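Local structure of thioredoxin-like protein (3TY1) at residues Trp121-Tyr133 against Thr319-Gln331. The protein is of uncharacterised function but probably binds carbohydrate, perhaps as an aldose 1-epimerase-like protein. Numbering follows the deposited sequence. Where two conformers were deposited one is given.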
ATOM      1  N   TRP A 121     -13.885  -5.949 -12.817  1.00 34.18           N
ATOM      2  CA  TRP A 121     -14.818  -4.866 -13.161  1.00 34.83           C
ATOM      3  C   TRP A 121     -14.054  -3.766 -13.876  1.00 34.91           C
ATOM      4  O   TRP A 121     -12.825  -3.813 -13.956  1.00 32.02           O
ATOM      5  CB  TRP A 121     -15.573  -4.299 -11.940  1.00 37.31           C
ATOM      6  CG  TRP A 121     -14.744  -3.509 -11.053  1.00 35.84           C
ATOM      7  CD1 TRP A 121     -14.552  -2.161 -11.105  1.00 36.48           C
ATOM      8  CD2 TRP A 121     -13.911  -3.997 -10.016  1.00 36.53           C
ATOM      9  NE1 TRP A 121     -13.669  -1.777 -10.152  1.00 34.27           N
ATOM     10  CE2 TRP A 121     -13.234  -2.886  -9.477  1.00 33.26           C
ATOM     11  CE3 TRP A 121     -13.659  -5.269  -9.489  1.00 43.25           C
ATOM     12  CZ2 TRP A 121     -12.308  -3.001  -8.425  1.00 37.09           C
ATOM     13  CZ3 TRP A 121     -12.749  -5.390  -8.453  1.00 47.34           C
ATOM     14  CH2 TRP A 121     -12.080  -4.253  -7.926  1.00 47.58           C
ATOM     15  N   THR A 122     -14.790  -2.771 -14.361  1.00 32.93           N
ATOM     16  CA  THR A 122     -14.214  -1.642 -15.068  1.00 33.94           C
ATOM     17  C   THR A 122     -15.083  -0.397 -14.893  1.00 33.53           C
ATOM     18  O   THR A 122     -16.127  -0.425 -14.262  1.00 33.20           O
ATOM     19  CB  THR A 122     -14.071  -1.963 -16.588  1.00 33.07           C
ATOM     20  OG1 THR A 122     -13.114  -1.087 -17.159  1.00 34.55           O
ATOM     21  CG2 THR A 122     -15.448  -1.872 -17.339  1.00 31.60           C
ATOM     22  N   GLY A 123     -14.611   0.715 -15.441  1.00 33.34           N
ATOM     23  CA  GLY A 123     -15.417   1.915 -15.535  1.00 33.56           C
ATOM     24  C   GLY A 123     -15.277   2.881 -14.379  1.00 34.49           C
ATOM     25  O   GLY A 123     -14.523   2.634 -13.421  1.00 34.05           O
ATOM     26  N   HIS A 124     -16.033   3.969 -14.457  1.00 34.02           N
ATOM     27  CA  HIS A 124     -15.997   4.995 -13.412  1.00 35.12           C
ATOM     28  C   HIS A 124     -16.388   4.380 -12.061  1.00 34.42           C
ATOM     29  O   HIS A 124     -17.132   3.409 -12.014  1.00 35.93           O
ATOM     30  CB  HIS A 124     -16.945   6.141 -13.734  1.00 36.33           C
ATOM     31  CG  HIS A 124     -16.536   6.962 -14.906  1.00 38.14           C
ATOM     32  ND1 HIS A 124     -17.396   7.847 -15.514  1.00 39.86           N
ATOM     33  CD2 HIS A 124     -15.373   7.034 -15.593  1.00 35.22           C
ATOM     34  CE1 HIS A 124     -16.771   8.451 -16.505  1.00 46.92           C
ATOM     35  NE2 HIS A 124     -15.541   7.984 -16.565  1.00 41.25           N
ATOM     36  N   PRO A 125     -15.895   4.953 -10.953  1.00 32.81           N
ATOM     37  CA  PRO A 125     -16.173   4.377  -9.640  1.00 33.49           C
ATOM     38  C   PRO A 125     -17.608   4.542  -9.130  1.00 37.39           C
ATOM     39  O   PRO A 125     -18.339   5.399  -9.606  1.00 35.80           O
ATOM     40  CB  PRO A 125     -15.196   5.111  -8.708  1.00 34.29           C
ATOM     41  CG  PRO A 125     -15.018   6.425  -9.304  1.00 35.08           C
ATOM     42  CD  PRO A 125     -15.045   6.155 -10.846  1.00 34.12           C
ATOM     43  N   VAL A 126     -17.994   3.663  -8.213  1.00 36.82           N
ATOM     44  CA  VAL A 126     -19.299   3.711  -7.555  1.00 38.76           C
ATOM     45  C   VAL A 126     -19.190   2.884  -6.325  1.00 38.96           C
ATOM     46  O   VAL A 126     -18.450   1.892  -6.311  1.00 37.39           O
ATOM     47  CB  VAL A 126     -20.458   3.108  -8.437  1.00 40.95           C
ATOM     48  CG1 VAL A 126     -20.219   1.593  -8.777  1.00 34.07           C
ATOM     49  CG2 VAL A 126     -21.860   3.289  -7.774  1.00 42.03           C
ATOM     50  N   THR A 127     -19.903   3.290  -5.278  1.00 42.16           N
ATOM     51  CA  THR A 127     -20.056   2.488  -4.071  1.00 40.36           C
ATOM     52  C   THR A 127     -21.386   1.741  -4.214  1.00 43.16           C
ATOM     53  O   THR A 127     -22.418   2.354  -4.287  1.00 41.80           O
ATOM     54  CB  THR A 127     -20.005   3.390  -2.825  1.00 44.07           C
ATOM     55  OG1 THR A 127     -18.792   4.165  -2.881  1.00 41.16           O
ATOM     56  CG2 THR A 127     -20.078   2.580  -1.493  1.00 43.81           C
ATOM     57  N   ALA A 128     -21.331   0.423  -4.287  1.00 46.88           N
ATOM     58  CA  ALA A 128     -22.514  -0.447  -4.439  1.00 52.55           C
ATOM     59  C   ALA A 128     -22.196  -1.645  -3.591  1.00 56.36           C
ATOM     60  O   ALA A 128     -21.025  -1.935  -3.363  1.00 56.63           O
ATOM     61  CB  ALA A 128     -22.722  -0.847  -5.877  1.00 50.51           C
ATOM     62  N   ASP A 129     -23.259  -2.288  -3.099  0.50 62.73           N
ATOM     63  CA  ASP A 129     -23.231  -3.186  -1.934  0.50 65.38           C
ATOM     64  C   ASP A 129     -22.798  -2.191  -0.874  0.50 63.12           C
ATOM     65  O   ASP A 129     -23.276  -1.053  -0.848  0.50 63.49           O
ATOM     66  CB  ASP A 129     -22.222  -4.340  -2.040  0.50 66.34           C
ATOM     67  CG  ASP A 129     -22.101  -4.905  -3.448  0.50 69.05           C
ATOM     68  OD1 ASP A 129     -23.128  -5.285  -4.057  0.50 74.94           O
ATOM     69  OD2 ASP A 129     -20.952  -4.965  -3.937  0.50 70.54           O
ATOM     70  N   GLY A 130     -21.855  -2.585  -0.038  0.50 60.28           N
ATOM     71  CA  GLY A 130     -21.207  -1.604   0.799  0.50 57.69           C
ATOM     72  C   GLY A 130     -19.779  -1.362   0.328  0.50 54.80           C
ATOM     73  O   GLY A 130     -18.963  -0.893   1.110  0.50 55.56           O
ATOM     74  N   GLN A 131     -19.455  -1.628  -0.945  1.00 51.60           N
ATOM     75  CA  GLN A 131     -18.030  -1.604  -1.343  1.00 49.07           C
ATOM     76  C   GLN A 131     -17.730  -0.602  -2.435  1.00 44.50           C
ATOM     77  O   GLN A 131     -18.586  -0.289  -3.254  1.00 45.71           O
ATOM     78  CB  GLN A 131     -17.580  -3.013  -1.796  1.00 48.41           C
ATOM     79  CG  GLN A 131     -17.668  -3.331  -3.279  1.00 57.33           C
ATOM     80  CD  GLN A 131     -16.939  -4.631  -3.646  1.00 61.35           C
ATOM     81  OE1 GLN A 131     -17.145  -5.665  -3.026  1.00 66.92           O
ATOM     82  NE2 GLN A 131     -16.092  -4.568  -4.662  1.00 73.86           N
ATOM     83  N   ILE A 132     -16.482  -0.157  -2.477  1.00 41.15           N
ATOM     84  CA  ILE A 132     -16.067   0.794  -3.504  1.00 37.75           C
ATOM     85  C   ILE A 132     -15.532   0.012  -4.687  1.00 37.69           C
ATOM     86  O   ILE A 132     -14.554  -0.702  -4.555  1.00 38.69           O
ATOM     87  CB  ILE A 132     -14.986   1.747  -3.009  1.00 36.93           C
ATOM     88  CG1 ILE A 132     -15.470   2.566  -1.806  1.00 42.39           C
ATOM     89  CG2 ILE A 132     -14.586   2.718  -4.131  1.00 31.32           C
ATOM     90  CD1 ILE A 132     -14.337   3.352  -1.084  1.00 38.68           C
ATOM     91  N   TYR A 133     -16.167   0.169  -5.837  1.00 37.31           N
ATOM     92  CA  TYR A 133     -15.645  -0.325  -7.094  1.00 33.97           C
ATOM     93  C   TYR A 133     -14.810   0.795  -7.636  1.00 33.40           C
ATOM     94  O   TYR A 133     -15.345   1.812  -8.032  1.00 36.02           O
ATOM     95  CB  TYR A 133     -16.789  -0.633  -8.056  1.00 36.52           C
ATOM     96  CG  TYR A 133     -17.535  -1.881  -7.676  1.00 34.63           C
ATOM     97  CD1 TYR A 133     -17.087  -3.123  -8.096  1.00 40.65           C
ATOM     98  CD2 TYR A 133     -18.687  -1.814  -6.884  1.00 42.33           C
ATOM     99  CE1 TYR A 133     -17.758  -4.284  -7.754  1.00 40.79           C
ATOM    100  CE2 TYR A 133     -19.381  -2.961  -6.536  1.00 42.91           C
ATOM    101  CZ  TYR A 133     -18.910  -4.193  -6.966  1.00 47.32           C
ATOM    102  OH  TYR A 133     -19.580  -5.325  -6.626  1.00 47.34           O
ATOM    103  N   THR A 319     -15.958  -4.482 -23.666  1.00 37.55           N
ATOM    104  CA  THR A 319     -17.210  -5.198 -23.414  1.00 37.85           C
ATOM    105  C   THR A 319     -18.241  -4.229 -22.807  1.00 39.88           C
ATOM    106  O   THR A 319     -19.454  -4.452 -22.885  1.00 40.16           O
ATOM    107  CB  THR A 319     -17.033  -6.420 -22.474  1.00 38.41           C
ATOM    108  OG1 THR A 319     -16.538  -5.977 -21.214  1.00 35.42           O
ATOM    109  CG2 THR A 319     -16.094  -7.465 -23.072  1.00 35.45           C
ATOM    110  N   SER A 320     -17.741  -3.151 -22.213  1.00 38.06           N
ATOM    111  CA  SER A 320     -18.546  -2.140 -21.531  1.00 39.00           C
ATOM    112  C   SER A 320     -18.165  -0.733 -21.960  1.00 37.44           C
ATOM    113  O   SER A 320     -17.073  -0.471 -22.509  1.00 36.67           O
ATOM    114  CB  SER A 320     -18.368  -2.244 -19.996  1.00 38.83           C
ATOM    115  OG  SER A 320     -19.343  -3.043 -19.374  1.00 41.96           O
ATOM    116  N   TYR A 321     -19.111   0.169 -21.717  1.00 37.76           N
ATOM    117  CA  TYR A 321     -18.855   1.594 -21.745  1.00 36.30           C
ATOM    118  C   TYR A 321     -18.307   1.945 -20.364  1.00 38.38           C
ATOM    119  O   TYR A 321     -18.260   1.106 -19.462  1.00 39.13           O
ATOM    120  CB  TYR A 321     -20.122   2.405 -22.086  1.00 37.91           C
ATOM    121  CG  TYR A 321     -20.621   2.141 -23.484  1.00 38.18           C
ATOM    122  CD1 TYR A 321     -19.825   2.430 -24.609  1.00 38.35           C
ATOM    123  CD2 TYR A 321     -21.884   1.609 -23.705  1.00 44.39           C
ATOM    124  CE1 TYR A 321     -20.324   2.196 -25.923  1.00 41.45           C
ATOM    125  CE2 TYR A 321     -22.359   1.362 -24.987  1.00 44.56           C
ATOM    126  CZ  TYR A 321     -21.582   1.651 -26.096  1.00 43.46           C
ATOM    127  OH  TYR A 321     -22.072   1.392 -27.376  1.00 43.02           O
ATOM    128  N   ALA A 322     -17.880   3.195 -20.211  1.00 35.83           N
ATOM    129  CA  ALA A 322     -17.189   3.629 -19.012  1.00 35.77           C
ATOM    130  C   ALA A 322     -18.076   4.029 -17.832  1.00 36.71           C
ATOM    131  O   ALA A 322     -17.564   4.537 -16.809  1.00 33.86           O
ATOM    132  CB  ALA A 322     -16.192   4.786 -19.378  1.00 32.86           C
ATOM    133  N   TYR A 323     -19.388   3.830 -17.957  1.00 37.76           N
ATOM    134  CA  TYR A 323     -20.283   4.017 -16.819  1.00 36.65           C
ATOM    135  C   TYR A 323     -19.909   3.047 -15.703  1.00 35.97           C
ATOM    136  O   TYR A 323     -19.237   2.070 -15.962  1.00 37.42           O
ATOM    137  CB  TYR A 323     -21.749   3.799 -17.189  1.00 37.69           C
ATOM    138  CG  TYR A 323     -22.276   4.744 -18.233  1.00 37.33           C
ATOM    139  CD1 TYR A 323     -22.490   6.076 -17.937  1.00 37.00           C
ATOM    140  CD2 TYR A 323     -22.557   4.300 -19.534  1.00 46.23           C
ATOM    141  CE1 TYR A 323     -22.980   6.955 -18.902  1.00 41.48           C
ATOM    142  CE2 TYR A 323     -23.044   5.169 -20.507  1.00 43.89           C
ATOM    143  CZ  TYR A 323     -23.243   6.496 -20.179  1.00 41.61           C
ATOM    144  OH  TYR A 323     -23.707   7.381 -21.111  1.00 42.60           O
ATOM    145  N   PRO A 324     -20.319   3.333 -14.445  1.00 37.16           N
ATOM    146  CA  PRO A 324     -20.021   2.433 -13.340  1.00 37.10           C
ATOM    147  C   PRO A 324     -20.666   1.061 -13.491  1.00 38.37           C
ATOM    148  O   PRO A 324     -21.610   0.898 -14.257  1.00 40.23           O
ATOM    149  CB  PRO A 324     -20.579   3.162 -12.110  1.00 39.15           C
ATOM    150  CG  PRO A 324     -20.708   4.564 -12.503  1.00 42.00           C
ATOM    151  CD  PRO A 324     -20.988   4.558 -13.978  1.00 39.67           C
ATOM    152  N   VAL A 325     -20.139   0.097 -12.761  1.00 37.57           N
ATOM    153  CA  VAL A 325     -20.570  -1.293 -12.844  1.00 40.71           C
ATOM    154  C   VAL A 325     -22.072  -1.478 -12.563  1.00 43.38           C
ATOM    155  O   VAL A 325     -22.687  -2.399 -13.117  1.00 44.41           O
ATOM    156  CB  VAL A 325     -19.694  -2.191 -11.937  1.00 41.91           C
ATOM    157  CG1 VAL A 325     -19.938  -1.854 -10.443  1.00 40.49           C
ATOM    158  CG2 VAL A 325     -19.929  -3.662 -12.248  1.00 41.34           C
ATOM    159  N   THR A 326     -22.656  -0.588 -11.753  1.00 44.14           N
ATOM    160  CA  THR A 326     -24.099  -0.559 -11.506  1.00 46.90           C
ATOM    161  C   THR A 326     -24.893  -0.327 -12.800  1.00 45.78           C
ATOM    162  O   THR A 326     -25.848  -1.021 -13.063  1.00 50.30           O
ATOM    163  CB  THR A 326     -24.479   0.534 -10.448  1.00 48.66           C
ATOM    164  OG1 THR A 326     -23.805   1.757 -10.773  1.00 49.59           O
ATOM    165  CG2 THR A 326     -24.079   0.099  -9.054  1.00 47.70           C
ATOM    166  N   ILE A 327     -24.483   0.642 -13.611  1.00 45.08           N
ATOM    167  CA  ILE A 327     -25.154   0.941 -14.900  1.00 46.02           C
ATOM    168  C   ILE A 327     -24.897  -0.159 -15.915  1.00 45.23           C
ATOM    169  O   ILE A 327     -25.835  -0.625 -16.580  1.00 47.08           O
ATOM    170  CB  ILE A 327     -24.751   2.331 -15.429  1.00 45.55           C
ATOM    171  CG1 ILE A 327     -25.498   3.396 -14.615  1.00 52.75           C
ATOM    172  CG2 ILE A 327     -25.042   2.477 -16.912  1.00 47.14           C
ATOM    173  CD1 ILE A 327     -24.834   4.742 -14.571  1.00 50.04           C
ATOM    174  N   GLU A 328     -23.647  -0.626 -15.987  1.00 44.96           N
ATOM    175  CA  GLU A 328     -23.275  -1.702 -16.927  1.00 43.77           C
ATOM    176  C   GLU A 328     -23.988  -3.032 -16.637  1.00 46.24           C
ATOM    177  O   GLU A 328     -24.302  -3.775 -17.580  1.00 49.71           O
ATOM    178  CB  GLU A 328     -21.765  -1.884 -17.005  1.00 39.61           C
ATOM    179  CG  GLU A 328     -21.069  -0.636 -17.517  1.00 37.22           C
ATOM    180  CD  GLU A 328     -21.439  -0.271 -18.941  1.00 45.78           C
ATOM    181  OE1 GLU A 328     -21.182  -1.099 -19.848  1.00 46.53           O
ATOM    182  OE2 GLU A 328     -22.018   0.824 -19.157  1.00 43.24           O
ATOM    183  N   ARG A 329     -24.275  -3.316 -15.371  1.00 44.48           N
ATOM    184  CA  ARG A 329     -25.099  -4.488 -15.021  1.00 49.18           C
ATOM    185  C   ARG A 329     -26.563  -4.275 -15.430  1.00 51.36           C
ATOM    186  O   ARG A 329     -27.182  -5.149 -16.061  1.00 53.12           O
ATOM    187  CB  ARG A 329     -25.078  -4.747 -13.518  1.00 50.82           C
ATOM    188  CG  ARG A 329     -23.790  -5.355 -12.992  1.00 49.71           C
ATOM    189  CD  ARG A 329     -23.736  -5.144 -11.503  1.00 51.01           C
ATOM    190  NE  ARG A 329     -22.518  -5.650 -10.899  1.00 48.60           N
ATOM    191  CZ  ARG A 329     -22.194  -5.502  -9.616  1.00 51.36           C
ATOM    192  NH1 ARG A 329     -22.995  -4.860  -8.755  1.00 53.31           N
ATOM    193  NH2 ARG A 329     -21.040  -5.991  -9.185  1.00 50.17           N
ATOM    194  N   LYS A 330     -27.099  -3.113 -15.051  1.00 52.75           N
ATOM    195  CA  LYS A 330     -28.501  -2.744 -15.317  1.00 56.36           C
ATOM    196  C   LYS A 330     -28.766  -2.834 -16.809  1.00 55.04           C
ATOM    197  O   LYS A 330     -29.721  -3.443 -17.220  1.00 53.57           O
ATOM    198  CB  LYS A 330     -28.794  -1.318 -14.818  1.00 57.00           C
ATOM    199  CG  LYS A 330     -30.273  -0.931 -14.699  1.00 67.11           C
ATOM    200  CD  LYS A 330     -30.829  -1.273 -13.302  1.00 80.25           C
ATOM    201  CE  LYS A 330     -32.289  -0.831 -13.119  1.00 82.63           C
ATOM    202  NZ  LYS A 330     -33.160  -1.469 -14.122  1.00 85.06           N
ATOM    203  N   GLN A 331     -27.871  -2.282 -17.625  1.00 51.41           N
ATOM    204  CA  GLN A 331     -28.034  -2.309 -19.079  1.00 52.29           C
ATOM    205  C   GLN A 331     -27.479  -3.586 -19.760  1.00 52.69           C
ATOM    206  O   GLN A 331     -27.372  -3.622 -20.976  1.00 50.90           O
ATOM    207  CB  GLN A 331     -27.501  -1.017 -19.709  1.00 51.62           C
ATOM    208  CG  GLN A 331     -28.117   0.215 -19.043  1.00 55.89           C
ATOM    209  CD  GLN A 331     -27.885   1.489 -19.803  1.00 56.02           C
ATOM    210  OE1 GLN A 331     -26.925   1.621 -20.554  1.00 53.76           O
ATOM    211  NE2 GLN A 331     -28.783   2.447 -19.617  1.00 56.82           N
TER
HETATM  212  O   HOH W   1     -17.377   0.604 -11.778  1.00 37.11           O
HETATM  213  O   HOH W   2     -18.535  -0.610 -15.309  1.00 40.83           O
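Val325, at the start of helix 325-330, lays its CG1 methyl over one face of the Tyr133 ring in a CH-pi contact, 3.8 Å from the ring centroid and 15° off its normal. A chi1 of 67° sets that methyl between the backbone N and carbonyl carbon of Val325, where it also meets Val126 CG1. Val126 CB rests on Pro324 CB at 3.7 Å, and its CG2 meets the Thr326 side chain tip to tip. Farther along the strand, Ala128 CB touches Thr326 CG2 at 3.6 Å. The hairpin 126-133, closed by a type II' turn from Ala128 to Gln131, thus lies against the N-terminal end of short helix 325-330, with Arg329 reaching over from one turn farther on, in a largely beta supersandwich, the fold of the galactose mutarotase-like family. Among polar contacts, Arg329 NH2 donates to Tyr133 OH at 3.0 Å; the oxygen lies near the guanidinium plane, whereas ring and guanidinium planes stand perpendicular. In one of two conformers of Asp129, the same hydroxyl donates to the syn lone pair of OD2. Between the loops, His124 N donates almost straight (170°) to Ala322 O, which also sits over one face of the imidazole. One water joins Thr122 O, His124 O and Val325 N, the last bond being 3.0 Å; a second links Thr122 O to Tyr323 O.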